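Local structure of GH127 beta-L-arabinofuranoside (Geobacillus stearothermophilus, 4QK0) at residues V16-Q21 / L440-D445; V455-E460 / V469-S474; G71-D76 / D137-Y142. The protein probably hydrolyses terminal beta-L-arabinofuranosides, releasing L-arabinose, as a family GH127 glycoside hydrolase. All coordinates share one frame; numbering follows the deposited sequence.

Contact 1 of 3, residues V16-Q21 / L440-D445; sequences VNLKDQ and LYVGSD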
loop_
_atom_site.group_PDB
_atom_site.type_symbol
_atom_site.label_atom_id
_atom_site.label_comp_id
_atom_site.label_asym_id
_atom_site.label_seq_id
_atom_site.Cartn_x
_atom_site.Cartn_y
_atom_site.Cartn_z
ATOM N N VAL A 16 11.191 -29.898 -32.581
ATOM C CA VAL A 16 12.257 -29.188 -31.854
ATOM C C VAL A 16 12.719 -30.011 -30.684
ATOM O O VAL A 16 11.905 -30.402 -29.904
ATOM C CB VAL A 16 11.746 -27.841 -31.312
ATOM C CG1 VAL A 16 12.809 -27.118 -30.530
ATOM C CG2 VAL A 16 11.247 -26.959 -32.445
ATOM N N ASN A 17 14.022 -30.274 -30.569
ATOM C CA ASN A 17 14.591 -30.929 -29.398
ATOM C C ASN A 17 15.427 -29.968 -28.628
ATOM O O ASN A 17 16.346 -29.313 -29.165
ATOM C CB ASN A 17 15.487 -32.118 -29.758
ATOM C CG ASN A 17 14.757 -33.143 -30.582
ATOM O OD1 ASN A 17 13.640 -33.541 -30.262
ATOM N ND2 ASN A 17 15.358 -33.540 -31.679
ATOM N N LEU A 18 15.153 -29.916 -27.345
ATOM C CA LEU A 18 16.003 -29.145 -26.455
ATOM C C LEU A 18 17.319 -29.851 -26.207
ATOM O O LEU A 18 17.317 -31.019 -25.950
ATOM C CB LEU A 18 15.342 -29.028 -25.130
ATOM C CG LEU A 18 14.649 -27.742 -24.801
ATOM C CD1 LEU A 18 14.271 -27.934 -23.357
ATOM C CD2 LEU A 18 15.550 -26.531 -24.907
ATOM N N LYS A 19 18.430 -29.141 -26.260
ATOM C CA LYS A 19 19.712 -29.734 -25.947
ATOM C C LYS A 19 20.492 -28.749 -25.086
ATOM O O LYS A 19 21.596 -28.380 -25.407
ATOM C CB LYS A 19 20.546 -29.989 -27.234
ATOM C CG LYS A 19 20.125 -31.021 -28.276
ATOM C CD LYS A 19 21.254 -31.200 -29.388
ATOM C CE LYS A 19 21.723 -29.982 -30.278
ATOM N NZ LYS A 19 22.491 -28.859 -29.627
ATOM N N ASP A 20 19.913 -28.241 -24.018
ATOM C CA ASP A 20 20.628 -27.206 -23.277
ATOM C C ASP A 20 20.793 -27.659 -21.835
ATOM O O ASP A 20 20.583 -28.813 -21.539
ATOM C CB ASP A 20 19.912 -25.854 -23.406
ATOM C CG ASP A 20 18.819 -25.686 -22.409
ATOM O OD1 ASP A 20 18.251 -26.737 -21.977
ATOM O OD2 ASP A 20 18.553 -24.505 -22.043
ATOM N N GLN A 21 21.232 -26.769 -20.971
ATOM C CA GLN A 21 21.298 -27.063 -19.542
ATOM C C GLN A 21 20.159 -26.359 -18.832
ATOM O O GLN A 21 19.422 -26.960 -18.059
ATOM C CB GLN A 21 22.601 -26.537 -18.959
ATOM C CG GLN A 21 23.850 -27.287 -19.393
ATOM C CD GLN A 21 23.751 -28.772 -19.104
ATOM O OE1 GLN A 21 23.360 -29.532 -19.979
ATOM N NE2 GLN A 21 24.078 -29.191 -17.878
ATOM N N LEU A 440 14.603 -17.240 -29.641
ATOM C CA LEU A 440 15.337 -17.469 -28.374
ATOM C C LEU A 440 16.634 -18.232 -28.614
ATOM O O LEU A 440 16.760 -19.045 -29.574
ATOM C CB LEU A 440 14.471 -18.274 -27.432
ATOM C CG LEU A 440 13.059 -17.708 -27.120
ATOM C CD1 LEU A 440 12.263 -18.607 -26.214
ATOM C CD2 LEU A 440 13.147 -16.356 -26.491
ATOM N N TYR A 441 17.624 -17.887 -27.806
ATOM C CA TYR A 441 18.928 -18.472 -27.912
ATOM C C TYR A 441 19.068 -19.539 -26.803
ATOM O O TYR A 441 19.276 -19.261 -25.651
ATOM C CB TYR A 441 20.003 -17.400 -27.890
ATOM C CG TYR A 441 19.889 -16.566 -29.136
ATOM C CD1 TYR A 441 20.171 -17.107 -30.371
ATOM C CD2 TYR A 441 19.423 -15.265 -29.096
ATOM C CE1 TYR A 441 20.013 -16.364 -31.537
ATOM C CE2 TYR A 441 19.249 -14.518 -30.261
ATOM C CZ TYR A 441 19.579 -15.086 -31.484
ATOM O OH TYR A 441 19.394 -14.382 -32.638
ATOM N N VAL A 442 18.848 -20.763 -27.229
ATOM C CA VAL A 442 18.648 -21.908 -26.369
ATOM C C VAL A 442 19.267 -23.063 -27.121
ATOM O O VAL A 442 18.916 -23.283 -28.281
ATOM C CB VAL A 442 17.155 -22.248 -26.201
ATOM C CG1 VAL A 442 17.005 -23.494 -25.346
ATOM C CG2 VAL A 442 16.399 -21.097 -25.566
ATOM N N GLY A 443 20.186 -23.757 -26.470
ATOM C CA GLY A 443 20.780 -24.975 -26.995
ATOM C C GLY A 443 19.672 -25.921 -27.436
ATOM O O GLY A 443 18.838 -26.307 -26.642
ATOM N N SER A 444 19.628 -26.232 -28.728
ATOM C CA SER A 444 18.511 -26.978 -29.311
ATOM C C SER A 444 18.747 -27.323 -30.776
ATOM O O SER A 444 19.677 -26.821 -31.408
ATOM C CB SER A 444 17.263 -26.134 -29.268
ATOM O OG SER A 444 17.471 -24.917 -29.978
ATOM N N ASP A 445 17.889 -28.184 -31.301
ATOM C CA ASP A 445 17.817 -28.354 -32.731
ATOM C C ASP A 445 16.413 -28.504 -33.252
ATOM O O ASP A 445 15.453 -28.814 -32.524
ATOM C CB ASP A 445 18.749 -29.442 -33.241
ATOM C CG ASP A 445 18.541 -30.746 -32.563
ATOM O OD1 ASP A 445 17.410 -31.249 -32.655
ATOM O OD2 ASP A 445 19.498 -31.247 -31.954
#
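Asn-17 and Asp-445 form an antiparallel hydrogen-bonded pair, Asn-17 N giving to Asp-445 O at 2.8 Å and Asp-445 N returning to Asn-17 O at 2.9 Å, with Leu-18 and Ser-444 as the non-hydrogen-bonded pair next to it. Strand 15-18 is thereby added as an edge strand to the antiparallel sheet of the GH127 middle domain. Past its end, Lys-19 N still reaches Gly-443 O at 2.9 Å, now from above the carbonyl plane and so not onto a lone pair. On the face carrying Asn-17 and Asp-445, the amide ND2 of Asn-17 donates to Asp-445 OD1 on its syn lone pair, a bent bond of 3.2 Å, with amide and carboxylate planes nearly perpendicular (88°). Asp-445 CG sits between its own N and carbonyl carbon (chi1 55°), and this holds OD2 against CD and CE of the bent Lys-19 chain. The ammonium stays 4.5 Å away, NZ to Asp-445 OD2, and makes a weak hydrogen bond to Gln-459 O. Replacing Asp-445 with an alanine is likely to leave the Asn-17 amide without its acceptor and set it free to turn. Asp-20 turns its carboxylate to Trp-23 N and Lys-24 N, capping helix 22-42. Ser-444 OG donates to Val-442 O and also bonds Tyr-429 OH. Beside Trp-23, Leu-18 CD2 presses on Val-442 CG1 at a tight 3.4 Å.

Contact 2 of 3, residues V455-E460 / V469-S474; sequences VKIMQE and VRLTVS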
loop_
_atom_site.group_PDB
_atom_site.type_symbol
_atom_site.label_atom_id
_atom_site.label_comp_id
_atom_site.label_asym_id
_atom_site.label_seq_id
_atom_site.Cartn_x
_atom_site.Cartn_y
_atom_site.Cartn_z
ATOM N N VAL A 455 15.394 -29.247 -43.688
ATOM C CA VAL A 455 16.543 -28.500 -43.146
ATOM C C VAL A 455 16.696 -28.721 -41.655
ATOM O O VAL A 455 15.735 -28.596 -40.899
ATOM C CB VAL A 455 16.419 -26.980 -43.370
ATOM C CG1 VAL A 455 17.669 -26.263 -42.888
ATOM C CG2 VAL A 455 16.180 -26.686 -44.830
ATOM N N LYS A 456 17.916 -29.031 -41.259
ATOM C CA LYS A 456 18.250 -29.265 -39.894
ATOM C C LYS A 456 19.073 -28.065 -39.386
ATOM O O LYS A 456 20.079 -27.659 -39.980
ATOM C CB LYS A 456 19.024 -30.568 -39.781
ATOM C CG LYS A 456 18.870 -31.265 -38.452
ATOM C CD LYS A 456 19.972 -30.849 -37.500
ATOM C CE LYS A 456 19.830 -31.496 -36.122
ATOM N NZ LYS A 456 20.613 -32.758 -35.970
ATOM N N ILE A 457 18.639 -27.512 -38.260
ATOM C CA ILE A 457 19.354 -26.405 -37.611
ATOM C C ILE A 457 19.673 -26.714 -36.157
ATOM O O ILE A 457 18.827 -27.204 -35.433
ATOM C CB ILE A 457 18.562 -25.124 -37.769
ATOM C CG1 ILE A 457 18.686 -24.711 -39.218
ATOM C CG2 ILE A 457 19.134 -24.023 -36.873
ATOM C CD1 ILE A 457 17.709 -23.686 -39.655
HETATM N N MSE A 458 20.922 -26.509 -35.779
HETATM C CA MSE A 458 21.418 -26.806 -34.443
HETATM C C MSE A 458 21.882 -25.501 -33.844
HETATM O O MSE A 458 22.585 -24.731 -34.520
HETATM C CB MSE A 458 22.635 -27.699 -34.592
HETATM C CG MSE A 458 22.642 -28.957 -33.749
HETATM SE SE MSE A 458 23.904 -30.253 -34.450
HETATM C CE MSE A 458 23.390 -30.271 -36.361
ATOM N N GLN A 459 21.499 -25.241 -32.587
ATOM C CA GLN A 459 22.059 -24.120 -31.779
ATOM C C GLN A 459 22.902 -24.664 -30.656
ATOM O O GLN A 459 22.391 -25.450 -29.864
ATOM C CB GLN A 459 20.964 -23.368 -31.062
ATOM C CG GLN A 459 20.404 -22.190 -31.748
ATOM C CD GLN A 459 19.591 -21.316 -30.826
ATOM O OE1 GLN A 459 20.138 -20.596 -29.988
ATOM N NE2 GLN A 459 18.299 -21.371 -30.977
ATOM N N GLU A 460 24.139 -24.205 -30.532
ATOM C CA GLU A 460 24.974 -24.520 -29.364
ATOM C C GLU A 460 25.332 -23.202 -28.693
ATOM O O GLU A 460 25.827 -22.293 -29.343
ATOM C CB GLU A 460 26.261 -25.254 -29.755
ATOM C CG GLU A 460 26.000 -26.556 -30.521
ATOM C CD GLU A 460 27.283 -27.270 -30.976
ATOM O OE1 GLU A 460 27.991 -26.781 -31.893
ATOM O OE2 GLU A 460 27.570 -28.340 -30.409
ATOM N N VAL A 469 26.747 -17.721 -29.638
ATOM C CA VAL A 469 25.851 -18.731 -30.189
ATOM C C VAL A 469 26.393 -19.282 -31.503
ATOM O O VAL A 469 26.777 -18.526 -32.414
ATOM C CB VAL A 469 24.447 -18.164 -30.481
ATOM C CG1 VAL A 469 23.531 -19.266 -30.939
ATOM C CG2 VAL A 469 23.859 -17.480 -29.244
ATOM N N ARG A 470 26.416 -20.603 -31.596
ATOM C CA ARG A 470 26.862 -21.291 -32.811
ATOM C C ARG A 470 25.677 -22.023 -33.445
ATOM O O ARG A 470 25.077 -22.890 -32.833
ATOM C CB ARG A 470 27.960 -22.266 -32.417
ATOM C CG ARG A 470 28.652 -22.825 -33.622
ATOM C CD ARG A 470 29.512 -24.090 -33.312
ATOM N NE ARG A 470 30.884 -23.653 -33.111
ATOM C CZ ARG A 470 31.841 -24.369 -32.521
ATOM N NH1 ARG A 470 31.620 -25.601 -32.058
ATOM N NH2 ARG A 470 33.044 -23.829 -32.399
ATOM N N LEU A 471 25.306 -21.594 -34.644
ATOM C CA LEU A 471 24.225 -22.212 -35.427
ATOM C C LEU A 471 24.810 -22.980 -36.602
ATOM O O LEU A 471 25.528 -22.419 -37.421
ATOM C CB LEU A 471 23.311 -21.162 -36.039
ATOM C CG LEU A 471 22.484 -20.328 -35.111
ATOM C CD1 LEU A 471 21.864 -19.181 -35.875
ATOM C CD2 LEU A 471 21.376 -21.163 -34.542
ATOM N N THR A 472 24.492 -24.246 -36.663
ATOM C CA THR A 472 24.871 -25.087 -37.770
ATOM C C THR A 472 23.639 -25.328 -38.606
ATOM O O THR A 472 22.590 -25.715 -38.102
ATOM C CB THR A 472 25.460 -26.418 -37.305
ATOM O OG1 THR A 472 26.535 -26.140 -36.411
ATOM C CG2 THR A 472 26.035 -27.173 -38.493
ATOM N N VAL A 473 23.757 -24.993 -39.880
ATOM C CA VAL A 473 22.648 -25.060 -40.791
ATOM C C VAL A 473 22.942 -26.157 -41.789
ATOM O O VAL A 473 23.868 -26.024 -42.595
ATOM C CB VAL A 473 22.443 -23.707 -41.525
ATOM C CG1 VAL A 473 21.249 -23.785 -42.473
ATOM C CG2 VAL A 473 22.226 -22.580 -40.511
ATOM N N SER A 474 22.107 -27.189 -41.809
ATOM C CA SER A 474 22.287 -28.300 -42.740
ATOM C C SER A 474 21.068 -28.646 -43.557
ATOM O O SER A 474 20.232 -29.391 -43.122
ATOM C CB SER A 474 22.691 -29.502 -41.944
ATOM O OG SER A 474 23.829 -29.120 -41.230
HETATM O O HOH W 1 25.881 -25.633 -33.909
#
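One water is gripped by three oxygens on the face carrying Glu-460, Arg-470 and Thr-472: it lies 2.6 Å from Thr-472 OG1, 3.1 Å from Glu-460 OE1 and 3.1 Å from Arg-470 O. The Arg-470 carbonyl is doubly used, since Glu-460 N also donates to it at 2.8 Å. Glu-460 and Arg-470 run side by side, pointing the same way. With Glu-460 CG anti to its carbonyl carbon (chi1 -57°) and the chain extended beyond it, OE1 comes to the edge of the guanidinium, close to its plane, yet the bridge to Arg-470 NH1 is long at 3.8 Å. The carboxylate and guanidinium planes are 49° apart, and Arg-470 NE has a second, weak ion pair with Glu-525. Further along this face Met-458, a selenomethionine, meets Thr-472 through their CB atoms. The other face is oily: Ile-457 sets CG1 against Val-473 CG1 at 4.2 Å and CG2 against Leu-471 CD2 at 4.3 Å, and strand 479-486 covers them with Phe-481, Leu-483 and Leu-485. On the same face, the buried Gln-459 amide is satisfied at both ends, OE1 by Val-442 N and NE2 by Leu-440 O and Tyr-429 OH. Paired backbone bonds at Lys-456 with Ser-474, Met-458 with Thr-472 and Glu-460 with Arg-470 complete an antiparallel beta hairpin, with one mostly polar face and one packed on a second sheet, as in a beta sandwich.

Contact 3 of 3, residues G71-D76 / D137-Y142; sequences GMVFQD and DNHELY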
loop_
_atom_site.group_PDB
_atom_site.type_symbol
_atom_site.label_atom_id
_atom_site.label_comp_id
_atom_site.label_asym_id
_atom_site.label_seq_id
_atom_site.Cartn_x
_atom_site.Cartn_y
_atom_site.Cartn_z
ATOM N N GLY A 71 -15.201 -27.525 -4.246
ATOM C CA GLY A 71 -14.103 -26.698 -4.756
ATOM C C GLY A 71 -14.604 -25.431 -5.419
ATOM O O GLY A 71 -15.759 -25.015 -5.212
HETATM N N MSE A 72 -13.738 -24.814 -6.209
HETATM C CA MSE A 72 -14.067 -23.562 -6.876
HETATM C C MSE A 72 -14.868 -23.849 -8.147
HETATM O O MSE A 72 -14.865 -24.953 -8.699
HETATM C CB MSE A 72 -12.772 -22.838 -7.256
HETATM C CG MSE A 72 -11.917 -22.406 -6.044
HETATM SE SE MSE A 72 -12.960 -21.359 -4.709
HETATM C CE MSE A 72 -12.508 -19.517 -5.291
ATOM N N VAL A 73 -15.581 -22.837 -8.607
ATOM C CA VAL A 73 -16.444 -22.970 -9.757
ATOM C C VAL A 73 -15.648 -23.325 -11.041
ATOM O O VAL A 73 -16.162 -23.992 -11.927
ATOM C CB VAL A 73 -17.366 -21.726 -9.833
ATOM C CG1 VAL A 73 -16.656 -20.519 -10.423
ATOM C CG2 VAL A 73 -18.605 -22.093 -10.605
ATOM N N PHE A 74 -14.368 -22.956 -11.052
ATOM C CA PHE A 74 -13.428 -23.215 -12.153
ATOM C C PHE A 74 -12.453 -24.370 -11.887
ATOM O O PHE A 74 -11.390 -24.476 -12.505
ATOM C CB PHE A 74 -12.609 -21.942 -12.427
ATOM C CG PHE A 74 -11.979 -21.338 -11.185
ATOM C CD1 PHE A 74 -10.873 -21.922 -10.580
ATOM C CD2 PHE A 74 -12.537 -20.193 -10.601
ATOM C CE1 PHE A 74 -10.319 -21.388 -9.420
ATOM C CE2 PHE A 74 -11.986 -19.640 -9.458
ATOM C CZ PHE A 74 -10.872 -20.228 -8.868
ATOM N N GLN A 75 -12.808 -25.225 -10.960
ATOM C CA GLN A 75 -12.019 -26.415 -10.650
ATOM C C GLN A 75 -11.711 -27.316 -11.893
ATOM O O GLN A 75 -10.634 -27.883 -11.997
ATOM C CB GLN A 75 -12.809 -27.222 -9.590
ATOM C CG GLN A 75 -11.967 -28.138 -8.703
ATOM C CD GLN A 75 -11.344 -27.433 -7.502
ATOM O OE1 GLN A 75 -11.485 -26.212 -7.305
ATOM N NE2 GLN A 75 -10.658 -28.207 -6.684
ATOM N N ASP A 76 -12.680 -27.457 -12.808
ATOM C CA ASP A 76 -12.498 -28.259 -14.022
ATOM C C ASP A 76 -11.267 -27.823 -14.792
ATOM O O ASP A 76 -10.600 -28.641 -15.415
ATOM C CB ASP A 76 -13.744 -28.158 -14.923
ATOM C CG ASP A 76 -14.996 -28.857 -14.329
ATOM O OD1 ASP A 76 -14.890 -29.583 -13.270
ATOM O OD2 ASP A 76 -16.117 -28.654 -14.896
ATOM N N ASP A 137 -19.219 -14.515 -13.577
ATOM C CA ASP A 137 -18.456 -15.085 -12.473
ATOM C C ASP A 137 -18.116 -16.549 -12.579
ATOM O O ASP A 137 -17.097 -16.948 -12.034
ATOM C CB ASP A 137 -19.242 -14.949 -11.142
ATOM C CG ASP A 137 -19.592 -13.501 -10.808
ATOM O OD1 ASP A 137 -18.863 -12.574 -11.234
ATOM O OD2 ASP A 137 -20.610 -13.312 -10.127
ATOM N N ASN A 138 -18.953 -17.373 -13.212
ATOM C CA ASN A 138 -18.763 -18.820 -13.032
ATOM C C ASN A 138 -17.917 -19.589 -14.072
ATOM O O ASN A 138 -17.851 -20.815 -13.999
ATOM C CB ASN A 138 -20.071 -19.477 -12.770
ATOM C CG ASN A 138 -20.677 -19.038 -11.453
ATOM O OD1 ASN A 138 -20.062 -18.332 -10.682
ATOM N ND2 ASN A 138 -21.880 -19.452 -11.209
ATOM N N HIS A 139 -17.203 -18.890 -14.956
ATOM C CA HIS A 139 -16.044 -19.460 -15.680
ATOM C C HIS A 139 -16.325 -20.668 -16.613
ATOM O O HIS A 139 -15.429 -21.411 -16.949
ATOM C CB HIS A 139 -14.974 -19.883 -14.684
ATOM C CG HIS A 139 -14.240 -18.755 -14.053
ATOM N ND1 HIS A 139 -14.862 -17.838 -13.232
ATOM C CD2 HIS A 139 -12.919 -18.463 -14.017
ATOM C CE1 HIS A 139 -13.951 -17.015 -12.733
ATOM N NE2 HIS A 139 -12.774 -17.350 -13.233
ATOM N N GLU A 140 -17.576 -20.851 -17.001
ATOM C CA GLU A 140 -17.981 -21.958 -17.862
ATOM C C GLU A 140 -17.164 -21.988 -19.136
ATOM O O GLU A 140 -16.568 -23.030 -19.498
ATOM C CB GLU A 140 -19.465 -21.873 -18.192
ATOM C CG GLU A 140 -20.392 -22.361 -17.100
ATOM C CD GLU A 140 -21.855 -21.956 -17.362
ATOM O OE1 GLU A 140 -22.714 -22.865 -17.598
ATOM O OE2 GLU A 140 -22.126 -20.727 -17.308
ATOM N N LEU A 141 -17.121 -20.847 -19.842
ATOM C CA LEU A 141 -16.365 -20.770 -21.101
ATOM C C LEU A 141 -14.859 -20.839 -20.851
ATOM O O LEU A 141 -14.107 -21.406 -21.645
ATOM C CB LEU A 141 -16.728 -19.512 -21.891
ATOM C CG LEU A 141 -18.179 -19.458 -22.280
ATOM C CD1 LEU A 141 -18.449 -18.175 -23.025
ATOM C CD2 LEU A 141 -18.609 -20.656 -23.131
ATOM N N TYR A 142 -14.423 -20.237 -19.754
ATOM C CA TYR A 142 -13.037 -20.329 -19.335
ATOM C C TYR A 142 -12.619 -21.775 -19.167
ATOM O O TYR A 142 -11.555 -22.196 -19.667
ATOM C CB TYR A 142 -12.858 -19.525 -18.027
ATOM C CG TYR A 142 -11.560 -19.663 -17.299
ATOM C CD1 TYR A 142 -11.377 -20.663 -16.382
ATOM C CD2 TYR A 142 -10.527 -18.763 -17.490
ATOM C CE1 TYR A 142 -10.171 -20.793 -15.693
ATOM C CE2 TYR A 142 -9.338 -18.875 -16.807
ATOM C CZ TYR A 142 -9.179 -19.894 -15.899
ATOM O OH TYR A 142 -8.013 -19.989 -15.225
HETATM O O HOH W 2 -17.571 -23.467 -14.273
#
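Phe-74 and His-139 supply the aromatic part of the contact, their side chains lying alongside each other and pointing the same way. Phe-74 CD2 stands over the centre of the imidazole face, 3.8 Å above its plane; the rings themselves are oblique, with planes 45° apart. The backbone sets Phe-74 CB against His-139; chi1 of 50°, with CG between the backbone N and carbonyl carbon, then swings CD2 over the imidazole. The imidazole in turn sets CD2 over the face of Tyr-142, 3.6 Å above the plane and offset toward the rim. Van der Waals contact comes from Val-73, whose CG2 rests on Asn-138 CB at 3.7 Å while CG1 touches the Asn-138 backbone, the two side chains crossing at about a right angle. No direct hydrogen bond joins the segments. A water does so instead, 2.8 Å from Val-73 O and 2.7 Å from Asn-138 O. The polar bonds that shape each side are internal: His-139 ND1 donates to Asp-137 O at 2.7 Å, with the oxygen in the ring plane, which fixes the rotation of the imidazole; Met-72 N donates to Gln-75 OE1 across the turn. Asn-138 ND2 goes to Tyr-123 OH, and Tyr-142 OH bonds Lys-81 NZ. Thus a type I beta turn packs on His-139, the N-cap residue of helix 140-158, within the catalytic domain, probably an (alpha/alpha)6 barrel as in other six-hairpin glycosidases.

How the contacts relate
From the N terminus, strand 15-18 enters first and waits more than 400 residues for its partner: contact 1 closes that long loop, joining the start of the chain to the middle domain. Contact 3 is nested inside it, closing a mostly helical loop within the catalytic domain on the opposite side of the chain's centre, with nearest atoms about 23 Å from contact 1. Contact 2 follows in series, a short hairpin loop opening after contact 1 has closed. Contacts 1 and 2 touch, because strands 444-450 and 453-461 are neighbours in one sheet; Ser-444 O probably accepts from Gln-459 N at 2.7 Å. Contacts 2 and 3 have centres about 44 Å apart.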